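Local coordinates for putative uncharacterized protein (Thermotoga maritima, PDB 3CNL), which binds GTP as a circularly permuted GTPase and probably acts in a late step of 50S ribosomal subunit assembly, at residues A[24-29]-A[92-97]; A[32-37]-A[51-56]; A[66-71]-A[78-83]; A[169-174]-A[243-248]. All blocks are in the same frame, centred on the assembly; numbering follows the deposited sequence.

Contact 1 of 4, residues A[24-29]-A[92-97]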
# COMPACT_ATOMS: atom_id res chain seq x y z
N THR A 24 -8.97 -0.88 18.51
CA THR A 24 -7.65 -0.68 17.93
C THR A 24 -7.71 -0.89 16.40
O THR A 24 -8.43 -1.75 15.91
CB THR A 24 -6.63 -1.66 18.58
OG1 THR A 24 -6.67 -1.49 20.00
CG2 THR A 24 -5.18 -1.45 18.07
N VAL A 25 -6.91 -0.09 15.68
CA VAL A 25 -6.82 -0.09 14.21
C VAL A 25 -5.35 -0.12 13.79
O VAL A 25 -4.56 0.74 14.20
CB VAL A 25 -7.45 1.22 13.61
CG1 VAL A 25 -7.18 1.33 12.11
CG2 VAL A 25 -8.95 1.26 13.86
N VAL A 26 -5.00 -1.12 12.97
CA VAL A 26 -3.71 -1.19 12.29
C VAL A 26 -3.93 -0.75 10.84
O VAL A 26 -4.60 -1.44 10.04
CB VAL A 26 -3.09 -2.60 12.36
CG1 VAL A 26 -1.76 -2.65 11.58
CG2 VAL A 26 -2.87 -3.02 13.82
N GLU A 27 -3.43 0.44 10.54
CA GLU A 27 -3.52 1.00 9.20
C GLU A 27 -2.32 0.52 8.38
O GLU A 27 -1.17 0.90 8.62
CB GLU A 27 -3.59 2.52 9.31
CG GLU A 27 -3.87 3.26 8.02
CD GLU A 27 -3.73 4.77 8.21
OE1 GLU A 27 -4.32 5.51 7.42
OE2 GLU A 27 -3.02 5.21 9.14
N VAL A 28 -2.60 -0.35 7.42
CA VAL A 28 -1.57 -0.94 6.57
C VAL A 28 -1.35 -0.06 5.32
O VAL A 28 -2.18 -0.02 4.40
CB VAL A 28 -1.87 -2.41 6.23
CG1 VAL A 28 -0.75 -3.03 5.34
CG2 VAL A 28 -2.08 -3.24 7.51
N ARG A 29 -0.21 0.64 5.33
CA ARG A 29 0.19 1.54 4.26
C ARG A 29 1.38 0.93 3.55
O ARG A 29 2.03 0.05 4.10
CB ARG A 29 0.60 2.89 4.84
CG ARG A 29 -0.47 3.60 5.71
CD ARG A 29 -0.10 5.05 5.89
NE ARG A 29 -0.95 5.70 6.87
CZ ARG A 29 -0.91 6.98 7.19
NH1 ARG A 29 -0.04 7.80 6.60
NH2 ARG A 29 -1.75 7.45 8.11
N LYS A 92 5.98 -7.98 18.51
CA LYS A 92 6.76 -7.17 19.45
C LYS A 92 6.70 -5.70 19.07
O LYS A 92 6.55 -4.82 19.94
CB LYS A 92 8.21 -7.66 19.49
CG LYS A 92 8.88 -7.44 20.82
CD LYS A 92 9.62 -6.12 20.87
CE LYS A 92 11.14 -6.35 20.94
NZ LYS A 92 11.54 -6.87 22.29
N LYS A 93 6.83 -5.43 17.77
CA LYS A 93 6.65 -4.07 17.24
C LYS A 93 5.25 -3.54 17.50
O LYS A 93 5.09 -2.38 17.89
CB LYS A 93 6.95 -4.01 15.74
CG LYS A 93 8.41 -4.10 15.39
CD LYS A 93 8.64 -4.00 13.88
CE LYS A 93 10.14 -4.05 13.54
NZ LYS A 93 10.40 -3.90 12.08
N LEU A 94 4.24 -4.37 17.27
CA LEU A 94 2.85 -3.93 17.47
C LEU A 94 2.54 -3.69 18.94
O LEU A 94 1.85 -2.72 19.28
CB LEU A 94 1.86 -4.94 16.88
CG LEU A 94 1.75 -5.04 15.35
CD1 LEU A 94 1.09 -6.38 14.95
CD2 LEU A 94 0.99 -3.81 14.80
N SER A 95 3.08 -4.56 19.80
CA SER A 95 2.87 -4.53 21.26
C SER A 95 1.47 -4.10 21.68
O SER A 95 1.27 -3.04 22.26
CB SER A 95 3.97 -3.73 21.98
OG SER A 95 5.11 -4.58 22.19
N PHE A 96 0.50 -4.96 21.34
CA PHE A 96 -0.91 -4.72 21.63
C PHE A 96 -1.20 -4.77 23.12
O PHE A 96 -0.67 -5.64 23.83
CB PHE A 96 -1.77 -5.78 20.96
CG PHE A 96 -1.85 -5.66 19.45
CD1 PHE A 96 -2.28 -4.48 18.84
CD2 PHE A 96 -1.57 -6.76 18.65
CE1 PHE A 96 -2.37 -4.37 17.45
CE2 PHE A 96 -1.67 -6.67 17.26
CZ PHE A 96 -2.07 -5.48 16.66
N ASP A 97 -2.07 -3.87 23.57
CA ASP A 97 -2.57 -3.84 24.94
C ASP A 97 -3.38 -5.09 25.20
O ASP A 97 -3.92 -5.67 24.26
CB ASP A 97 -3.45 -2.60 25.13
CG ASP A 97 -4.06 -2.53 26.49
OD1 ASP A 97 -3.32 -2.25 27.45
OD2 ASP A 97 -5.28 -2.75 26.62
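Ser-95 OG donates to Lys-92 O, 2.7 Å away, at the end of helix 87-94, and the two residues flanking this serine, Leu-94 and Phe-96, are those that meet Val-26 of strand 24-30. This is a helix end laid against an inner strand of the mixed, mostly parallel sheet of a P-loop GTPase. The bond leaves the carbonyl at a C=O...OG angle of 136°, and Ser-95 itself has positive phi, so the chain turns out of the helix and brings the aromatic ring back over the strand. Thr-24 and Val-26 both turn their side chains to this face. Val-26 sends CG2 into the edge of the Phe-96 ring, near its plane, 3.8 Å from CZ, and the same methyl touches Leu-94 CD2 at 4.1 Å. Thr-24 CG2, anti to its own backbone N (OG1 chi1 -55°), reaches Phe-96 CE1 obliquely at 4.1 Å. Leu-94 CB lies 3.9 Å above one face of the ring, toward the rim, which limits its turning. Val-102 of strand 101-106 and Ile-50 of strand 48-54 also touch Phe-96, widening this apolar layer. On the other side of the strand a salt bridge forms: Arg-29 NH2 holds Glu-27 OE2 at 2.8 Å, the oxygen lying in the guanidinium plane but met from above its own carboxylate plane.

Contact 2 of 4, residues A[32-37]-A[51-56]. With GNP (phosphoaminophosphonic acid-guanylate ester), chain B.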
# COMPACT_ATOMS: atom_id res chain seq x y z
N ARG A 32 6.46 2.93 0.47
CA ARG A 32 6.94 3.69 -0.71
C ARG A 32 6.08 4.92 -1.00
O ARG A 32 6.50 5.87 -1.70
CB ARG A 32 6.99 2.77 -1.93
CG ARG A 32 7.92 1.59 -1.78
CD ARG A 32 7.80 0.58 -2.93
NE ARG A 32 6.45 -0.03 -2.98
CZ ARG A 32 5.99 -0.76 -4.01
NH1 ARG A 32 6.77 -0.97 -5.06
NH2 ARG A 32 4.76 -1.28 -3.99
N ALA A 33 4.87 4.91 -0.47
CA ALA A 33 3.93 6.01 -0.68
C ALA A 33 3.03 6.17 0.54
O ALA A 33 1.86 5.84 0.47
CB ALA A 33 3.05 5.73 -1.95
N PRO A 34 3.59 6.62 1.69
CA PRO A 34 2.77 6.71 2.92
C PRO A 34 1.61 7.68 2.94
O PRO A 34 0.65 7.43 3.68
CB PRO A 34 3.81 7.06 4.01
CG PRO A 34 5.10 6.60 3.43
CD PRO A 34 5.00 6.93 1.97
N PHE A 35 1.68 8.79 2.20
CA PHE A 35 0.53 9.69 2.13
C PHE A 35 -0.51 9.10 1.18
O PHE A 35 -1.69 8.99 1.53
CB PHE A 35 0.90 11.11 1.69
CG PHE A 35 1.47 11.99 2.79
CD1 PHE A 35 1.21 11.75 4.13
CD2 PHE A 35 2.24 13.10 2.45
CE1 PHE A 35 1.73 12.57 5.12
CE2 PHE A 35 2.76 13.95 3.43
CZ PHE A 35 2.51 13.69 4.75
N ALA A 36 -0.07 8.68 -0.00
CA ALA A 36 -0.99 8.17 -0.99
C ALA A 36 -1.82 7.04 -0.43
O ALA A 36 -3.02 6.99 -0.69
CB ALA A 36 -0.24 7.74 -2.29
N THR A 37 -1.19 6.15 0.34
CA THR A 37 -1.84 4.94 0.87
C THR A 37 -2.41 5.09 2.30
O THR A 37 -2.72 4.10 2.96
CB THR A 37 -0.92 3.69 0.81
OG1 THR A 37 0.28 3.92 1.57
CG2 THR A 37 -0.55 3.34 -0.66
N ILE A 51 0.11 3.13 12.70
CA ILE A 51 0.46 3.25 11.27
C ILE A 51 1.55 2.23 10.97
O ILE A 51 2.63 2.29 11.56
CB ILE A 51 0.93 4.67 10.91
CG1 ILE A 51 -0.21 5.66 11.11
CG2 ILE A 51 1.51 4.70 9.44
CD1 ILE A 51 0.20 7.13 11.12
N LEU A 52 1.25 1.28 10.10
CA LEU A 52 2.20 0.27 9.73
C LEU A 52 2.71 0.56 8.32
O LEU A 52 1.92 0.64 7.37
CB LEU A 52 1.52 -1.11 9.82
CG LEU A 52 2.28 -2.41 9.62
CD1 LEU A 52 1.44 -3.57 10.15
CD2 LEU A 52 2.57 -2.66 8.17
N LEU A 53 4.02 0.77 8.19
CA LEU A 53 4.60 1.06 6.88
C LEU A 53 5.10 -0.24 6.31
O LEU A 53 6.17 -0.71 6.69
CB LEU A 53 5.74 2.08 7.01
CG LEU A 53 5.31 3.44 7.56
CD1 LEU A 53 6.50 4.39 7.55
CD2 LEU A 53 4.08 4.06 6.80
N ASN A 54 4.30 -0.84 5.43
CA ASN A 54 4.57 -2.20 4.98
C ASN A 54 5.49 -2.23 3.74
O ASN A 54 5.71 -1.20 3.12
CB ASN A 54 3.24 -2.89 4.68
CG ASN A 54 3.34 -4.37 4.70
OD1 ASN A 54 4.19 -4.91 5.38
ND2 ASN A 54 2.46 -5.05 3.98
N LYS A 55 5.98 -3.42 3.39
CA LYS A 55 6.79 -3.66 2.17
C LYS A 55 8.13 -2.88 2.17
O LYS A 55 8.61 -2.48 1.10
CB LYS A 55 6.00 -3.36 0.88
CG LYS A 55 4.65 -4.11 0.73
CD LYS A 55 4.01 -3.93 -0.65
CE LYS A 55 2.64 -4.62 -0.68
NZ LYS A 55 2.02 -4.54 -2.04
N VAL A 56 8.74 -2.69 3.35
CA VAL A 56 10.02 -1.94 3.44
C VAL A 56 11.14 -2.60 2.63
O VAL A 56 12.17 -1.97 2.24
CB VAL A 56 10.48 -1.65 4.91
CG1 VAL A 56 9.48 -0.74 5.63
CG2 VAL A 56 10.76 -2.95 5.70
PG GNP B . -6.38 -6.36 -1.17
O1G GNP B . -7.11 -5.65 -0.05
O2G GNP B . -6.28 -5.51 -2.42
O3G GNP B . -7.02 -7.73 -1.37
N3B GNP B . -4.88 -6.80 -0.91
PB GNP B . -4.11 -6.92 0.46
O1B GNP B . -4.00 -5.57 1.11
O2B GNP B . -4.76 -7.99 1.27
O3A GNP B . -2.69 -7.38 0.07
PA GNP B . -2.09 -8.81 -0.05
O1A GNP B . -1.64 -9.31 1.26
O2A GNP B . -2.96 -9.72 -0.83
O5' GNP B . -0.79 -8.57 -0.86
C5' GNP B . -0.78 -7.93 -2.14
C4' GNP B . 0.53 -8.29 -2.84
O4' GNP B . 1.68 -7.73 -2.14
C3' GNP B . 0.85 -9.77 -2.96
O3' GNP B . 1.51 -9.98 -4.20
C2' GNP B . 1.81 -10.00 -1.81
O2' GNP B . 2.63 -11.12 -2.06
C1' GNP B . 2.64 -8.72 -1.83
N9 GNP B . 3.19 -8.32 -0.53
C8 GNP B . 2.51 -8.27 0.66
N7 GNP B . 3.26 -7.84 1.65
C5 GNP B . 4.52 -7.62 1.06
C6 GNP B . 5.75 -7.16 1.60
O6 GNP B . 6.00 -6.84 2.78
N1 GNP B . 6.76 -7.06 0.63
C2 GNP B . 6.61 -7.38 -0.71
N2 GNP B . 7.69 -7.24 -1.51
N3 GNP B . 5.47 -7.80 -1.23
C4 GNP B . 4.48 -7.91 -0.30
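Arg-32 brings NH2 to 4.3 Å from Lys-55 CD, setting the loop after strand 24-30 against the guanine-recognition motif, the NKxD signature of GTPases formed here by Asn-54, Lys-55, Val-56 and Asp-57. The two cationic ends lie near each other, yet each has its acceptors: Arg-32 is salt-bridged to Asp-30 and bonded to carbonyls of helix 224-236, while Lys-55 NZ is bonded to Asn-109 O and to the ribose O4' of GNP at 3.2 Å. Behind that ammonium the lysine chain, extended beyond CG, runs across one face of the guanine, with CG only 3.4 Å from C6 of the base. A serine in place of Lys-55 would probably leave that base face without its aliphatic cover and both Asn-109 O and the ribose oxygen without their donor. Asn-54 is placed differently, its ND2 bonded to Thr-110 O of the P-loop and its OD1 merely beside O6 of the base. Further along, Pro-34 CB meets Leu-53 CD2 at 4.1 Å; this apolar touch between loop and strand is continued by Trp-67 of helix 61-73, which packs on both residues. The turn from Ala-33 to Thr-37 is closed by Ala-33 O, which accepts two bonds from one residue: Thr-37 OG1 at 2.7 Å and Thr-37 N at 3.1 Å approach from opposite faces of the carbonyl plane.

Contact 3 of 4, residues A[66-71]-A[78-83]. With GNP (phosphoaminophosphonic acid-guanylate ester), chain B.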
# COMPACT_ATOMS: atom_id res chain seq x y z
N LYS A 66 13.05 8.42 6.91
CA LYS A 66 12.50 9.78 6.99
C LYS A 66 11.00 9.80 7.25
O LYS A 66 10.48 10.71 7.90
CB LYS A 66 12.80 10.58 5.71
CG LYS A 66 14.23 11.14 5.60
CD LYS A 66 14.42 12.40 6.46
CE LYS A 66 15.77 13.13 6.19
NZ LYS A 66 16.06 14.16 7.25
N TRP A 67 10.29 8.81 6.70
CA TRP A 67 8.87 8.68 6.99
C TRP A 67 8.62 8.33 8.46
O TRP A 67 7.74 8.92 9.09
CB TRP A 67 8.19 7.68 6.03
CG TRP A 67 7.89 8.29 4.71
CD1 TRP A 67 8.46 7.97 3.51
CD2 TRP A 67 6.95 9.35 4.44
NE1 TRP A 67 7.93 8.76 2.51
CE2 TRP A 67 7.00 9.61 3.05
CE3 TRP A 67 6.06 10.09 5.24
CZ2 TRP A 67 6.21 10.59 2.45
CZ3 TRP A 67 5.27 11.05 4.64
CH2 TRP A 67 5.35 11.30 3.25
N VAL A 68 9.40 7.40 9.00
CA VAL A 68 9.27 7.06 10.43
C VAL A 68 9.41 8.31 11.28
O VAL A 68 8.59 8.56 12.15
CB VAL A 68 10.27 5.96 10.91
CG1 VAL A 68 10.09 5.66 12.40
CG2 VAL A 68 10.08 4.68 10.10
N GLU A 69 10.45 9.11 11.01
CA GLU A 69 10.75 10.33 11.77
C GLU A 69 9.65 11.35 11.67
O GLU A 69 9.27 11.95 12.67
CB GLU A 69 12.03 10.96 11.25
CG GLU A 69 13.17 10.02 11.31
CD GLU A 69 14.49 10.70 11.40
OE1 GLU A 69 14.51 11.94 11.58
OE2 GLU A 69 15.50 9.98 11.29
N PHE A 70 9.16 11.52 10.45
CA PHE A 70 8.02 12.37 10.18
C PHE A 70 6.80 12.00 11.04
O PHE A 70 6.18 12.88 11.63
CB PHE A 70 7.65 12.33 8.69
CG PHE A 70 6.45 13.17 8.33
CD1 PHE A 70 6.60 14.53 8.11
CD2 PHE A 70 5.19 12.60 8.22
CE1 PHE A 70 5.50 15.32 7.78
CE2 PHE A 70 4.09 13.38 7.88
CZ PHE A 70 4.25 14.75 7.67
N PHE A 71 6.45 10.71 11.09
CA PHE A 71 5.27 10.30 11.86
C PHE A 71 5.51 10.39 13.37
O PHE A 71 4.63 10.84 14.11
CB PHE A 71 4.75 8.92 11.43
CG PHE A 71 4.16 8.92 10.04
CD1 PHE A 71 3.09 9.73 9.72
CD2 PHE A 71 4.71 8.12 9.04
CE1 PHE A 71 2.56 9.74 8.44
CE2 PHE A 71 4.17 8.13 7.76
CZ PHE A 71 3.11 8.94 7.46
N VAL A 78 3.86 4.49 14.96
CA VAL A 78 4.28 4.03 13.64
C VAL A 78 5.30 2.93 13.77
O VAL A 78 6.24 3.02 14.57
CB VAL A 78 4.84 5.21 12.77
CG1 VAL A 78 6.07 5.90 13.42
CG2 VAL A 78 5.18 4.75 11.34
N ILE A 79 5.10 1.87 12.98
CA ILE A 79 6.06 0.78 12.86
C ILE A 79 6.33 0.53 11.39
O ILE A 79 5.60 1.01 10.53
CB ILE A 79 5.54 -0.52 13.51
CG1 ILE A 79 4.34 -1.08 12.75
CG2 ILE A 79 5.24 -0.27 15.02
CD1 ILE A 79 3.99 -2.51 13.11
N THR A 80 7.39 -0.23 11.09
CA THR A 80 7.67 -0.61 9.71
C THR A 80 7.83 -2.12 9.71
O THR A 80 8.26 -2.68 10.72
CB THR A 80 8.98 -0.00 9.21
OG1 THR A 80 10.03 -0.42 10.08
CG2 THR A 80 8.91 1.54 9.21
N THR A 81 7.46 -2.78 8.62
CA THR A 81 7.59 -4.22 8.53
C THR A 81 7.57 -4.66 7.09
O THR A 81 7.49 -3.84 6.19
CB THR A 81 6.48 -4.95 9.32
OG1 THR A 81 6.82 -6.34 9.44
CG2 THR A 81 5.12 -4.82 8.61
N HIS A 82 7.69 -5.97 6.87
CA HIS A 82 7.60 -6.57 5.55
C HIS A 82 7.24 -8.04 5.68
O HIS A 82 7.33 -8.61 6.76
CB HIS A 82 8.88 -6.33 4.73
CG HIS A 82 10.06 -7.15 5.17
ND1 HIS A 82 10.97 -6.72 6.11
CD2 HIS A 82 10.51 -8.37 4.76
CE1 HIS A 82 11.90 -7.63 6.28
NE2 HIS A 82 11.64 -8.65 5.48
N LYS A 83 6.79 -8.61 4.57
CA LYS A 83 6.34 -10.01 4.41
C LYS A 83 7.25 -11.02 5.12
O LYS A 83 6.78 -11.98 5.74
CB LYS A 83 6.44 -10.30 2.91
CG LYS A 83 5.36 -11.11 2.29
CD LYS A 83 5.70 -11.27 0.81
CE LYS A 83 4.51 -11.75 -0.00
NZ LYS A 83 4.86 -11.92 -1.47
PG GNP B . -6.38 -6.36 -1.17
O1G GNP B . -7.11 -5.65 -0.05
O2G GNP B . -6.28 -5.51 -2.42
O3G GNP B . -7.02 -7.73 -1.37
N3B GNP B . -4.88 -6.80 -0.91
PB GNP B . -4.11 -6.92 0.46
O1B GNP B . -4.00 -5.57 1.11
O2B GNP B . -4.76 -7.99 1.27
O3A GNP B . -2.69 -7.38 0.07
PA GNP B . -2.09 -8.81 -0.05
O1A GNP B . -1.64 -9.31 1.26
O2A GNP B . -2.96 -9.72 -0.83
O5' GNP B . -0.79 -8.57 -0.86
C5' GNP B . -0.78 -7.93 -2.14
C4' GNP B . 0.53 -8.29 -2.84
O4' GNP B . 1.68 -7.73 -2.14
C3' GNP B . 0.85 -9.77 -2.96
O3' GNP B . 1.51 -9.98 -4.20
C2' GNP B . 1.81 -10.00 -1.81
O2' GNP B . 2.63 -11.12 -2.06
C1' GNP B . 2.64 -8.72 -1.83
N9 GNP B . 3.19 -8.32 -0.53
C8 GNP B . 2.51 -8.27 0.66
N7 GNP B . 3.26 -7.84 1.65
C5 GNP B . 4.52 -7.62 1.06
C6 GNP B . 5.75 -7.16 1.60
O6 GNP B . 6.00 -6.84 2.78
N1 GNP B . 6.76 -7.06 0.63
C2 GNP B . 6.61 -7.38 -0.71
N2 GNP B . 7.69 -7.24 -1.51
N3 GNP B . 5.47 -7.80 -1.23
C4 GNP B . 4.48 -7.91 -0.30
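Helix 66-71 runs nearly antiparallel to strand 78-80, at 166° and with the axes 8.8 Å apart, and the backbones come nearest where Phe-71 faces Val-78. These are the last two elements of a beta-alpha-beta unit that starts with strand 48-54, the helix lying against an edge strand of the sheet. Val-78 points into the helix with CG1 held between backbone N and carbonyl carbon (chi1 59°), and that methyl settles against Phe-71 CB at 3.9 Å and Val-68 CG1 at 4.2 Å. Two residues on, Thr-80 turns its methyl rather than its hydroxyl to the helix: CG2 meets Val-68 CG2 at 3.5 Å, tighter than usual carbon contact, the side chains crossing at about a right angle. Beyond the strand the chain reaches the nucleotide. Lys-83 N donates to O6 of GNP at 2.6 Å, and the lysine chain passes over the guanine, CD 3.7 Å from C4 of the base, on the face away from Lys-55. Between the two segments of helix and strand no hydrogen bond forms, and apolar packing joins them; the polar chemistry is kept for the loop, where an amide donor at O6 is consistent with selection of guanine over adenine.

Contact 4 of 4, residues A[169-174]-A[243-248]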
# COMPACT_ATOMS: atom_id res chain seq x y z
N LEU A 169 -1.43 3.95 -8.49
CA LEU A 169 -1.05 3.05 -9.57
C LEU A 169 0.30 2.37 -9.32
O LEU A 169 0.47 1.16 -9.54
CB LEU A 169 -1.00 3.81 -10.91
CG LEU A 169 -0.53 3.07 -12.16
CD1 LEU A 169 -1.50 1.97 -12.49
CD2 LEU A 169 -0.44 4.07 -13.33
N LEU A 170 1.27 3.16 -8.90
CA LEU A 170 2.64 2.67 -8.68
C LEU A 170 2.74 1.60 -7.56
O LEU A 170 3.60 0.73 -7.60
CB LEU A 170 3.58 3.86 -8.37
CG LEU A 170 4.00 4.77 -9.53
CD1 LEU A 170 4.58 6.12 -9.09
CD2 LEU A 170 4.99 4.07 -10.44
N VAL A 171 1.87 1.69 -6.55
CA VAL A 171 1.85 0.67 -5.49
C VAL A 171 0.83 -0.47 -5.77
O VAL A 171 0.62 -1.35 -4.94
CB VAL A 171 1.63 1.31 -4.08
CG1 VAL A 171 2.80 2.22 -3.72
CG2 VAL A 171 0.31 2.06 -4.02
N GLY A 172 0.23 -0.46 -6.95
CA GLY A 172 -0.73 -1.52 -7.37
C GLY A 172 -2.09 -1.47 -6.71
O GLY A 172 -2.88 -2.43 -6.78
N SER A 173 -2.38 -0.36 -6.05
CA SER A 173 -3.65 -0.16 -5.37
C SER A 173 -4.77 0.22 -6.35
O SER A 173 -5.95 -0.13 -6.17
CB SER A 173 -3.47 0.90 -4.30
OG SER A 173 -4.68 1.13 -3.62
N LEU A 174 -4.40 0.95 -7.40
CA LEU A 174 -5.36 1.34 -8.41
C LEU A 174 -5.01 0.67 -9.74
O LEU A 174 -3.93 0.89 -10.27
CB LEU A 174 -5.42 2.88 -8.51
CG LEU A 174 -6.44 3.61 -9.40
CD1 LEU A 174 -7.89 3.43 -8.90
CD2 LEU A 174 -6.07 5.09 -9.46
N VAL A 243 12.67 1.27 -4.64
CA VAL A 243 12.36 2.62 -5.07
C VAL A 243 11.14 3.09 -4.24
O VAL A 243 10.22 2.32 -4.06
CB VAL A 243 12.06 2.61 -6.60
CG1 VAL A 243 11.09 3.65 -7.00
CG2 VAL A 243 13.36 2.79 -7.41
N SER A 244 11.18 4.32 -3.72
CA SER A 244 10.02 4.95 -3.08
C SER A 244 9.44 6.05 -3.96
O SER A 244 10.09 6.51 -4.90
CB SER A 244 10.37 5.49 -1.69
OG SER A 244 10.67 4.45 -0.80
N PHE A 245 8.21 6.49 -3.67
CA PHE A 245 7.50 7.37 -4.60
C PHE A 245 7.09 8.70 -3.99
O PHE A 245 6.56 9.56 -4.69
CB PHE A 245 6.26 6.67 -5.21
CG PHE A 245 6.53 5.24 -5.67
CD1 PHE A 245 7.44 4.98 -6.70
CD2 PHE A 245 5.83 4.18 -5.12
CE1 PHE A 245 7.68 3.68 -7.12
CE2 PHE A 245 6.06 2.88 -5.54
CZ PHE A 245 6.99 2.62 -6.53
N GLU A 246 7.30 8.83 -2.68
CA GLU A 246 6.98 10.03 -1.90
C GLU A 246 8.02 10.19 -0.80
O GLU A 246 8.48 9.19 -0.24
CB GLU A 246 5.64 9.88 -1.17
CG GLU A 246 4.49 9.60 -2.01
CD GLU A 246 3.21 9.79 -1.29
OE1 GLU A 246 2.91 8.97 -0.40
OE2 GLU A 246 2.48 10.74 -1.65
N ARG A 247 8.32 11.45 -0.47
CA ARG A 247 9.20 11.88 0.63
C ARG A 247 8.44 12.87 1.53
O ARG A 247 7.66 13.66 1.01
CB ARG A 247 10.41 12.63 0.08
CG ARG A 247 11.42 11.83 -0.70
CD ARG A 247 12.20 12.78 -1.63
NE ARG A 247 12.39 14.12 -1.05
CZ ARG A 247 13.17 15.07 -1.57
NH1 ARG A 247 13.85 14.85 -2.69
NH2 ARG A 247 13.29 16.25 -0.96
N PRO A 248 8.69 12.85 2.86
CA PRO A 248 7.92 13.69 3.80
C PRO A 248 7.51 15.14 3.42
O PRO A 248 6.43 15.54 3.87
CB PRO A 248 8.73 13.60 5.10
CG PRO A 248 9.34 12.25 5.05
CD PRO A 248 9.66 11.99 3.59
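Val-243 O and Leu-170 CB lie on opposite faces of the Phe-245 ring, the carbonyl oxygen toward the rim and the methylene over the centre. The contact joins the C-terminal loop to the end of helix 162-170, which finishes in a Schellman motif with Gly-172, of positive phi, as its C-prime residue. After Ser-244, whose OG is bonded to Asp-60 N, comes Phe-245, the residue that carries the contact. Leu-170 CB makes a CH-pi contact 3.9 Å from the ring centroid and 10° off the normal, while its CD1 reaches Phe-245 CD1 at 3.9 Å. Val-171 comes in at the edge instead, CG1 near the ring plane and 3.8 Å from CE2, where chi1 of -64° puts it anti to its own carbonyl carbon. An alanine at Phe-245 is likely to open a gap between the loop and the helix end, depriving Leu-170 and Val-171 of their shared aromatic surface. Val-235 of helix 224-236 touches both Leu-170 and Phe-245, and Val-171 O accepts from Asn-109 ND2, so the helix end also borders the nucleotide site. Next along the loop, Glu-246 OE1 is gripped by two backbone amides, Phe-35 N and Ala-36 N.

Overall arrangement
Contacts 1, 2 and 3 share one sheet, whose strands 24-30, 48-54 and 78-80 lie side by side, whereas contact 4 brings in the helical C-terminal part. Contacts 1, 2 and 4 are buried; contact 3, at the sheet's outer strand, is only partly so. Contacts 1 and 3 put helices on the sheet through apolar side chains, and Lys-93 NZ bonded to Thr-80 O ties them together. Contacts 2 and 3 both end at GNP, their lysines on opposite faces of the guanine. Contact 4 stays off the nucleotide but is joined to contact 2 by Phe-245 N to Arg-32 O, and to contact 3 by Trp-67 NE1 to Glu-246 O.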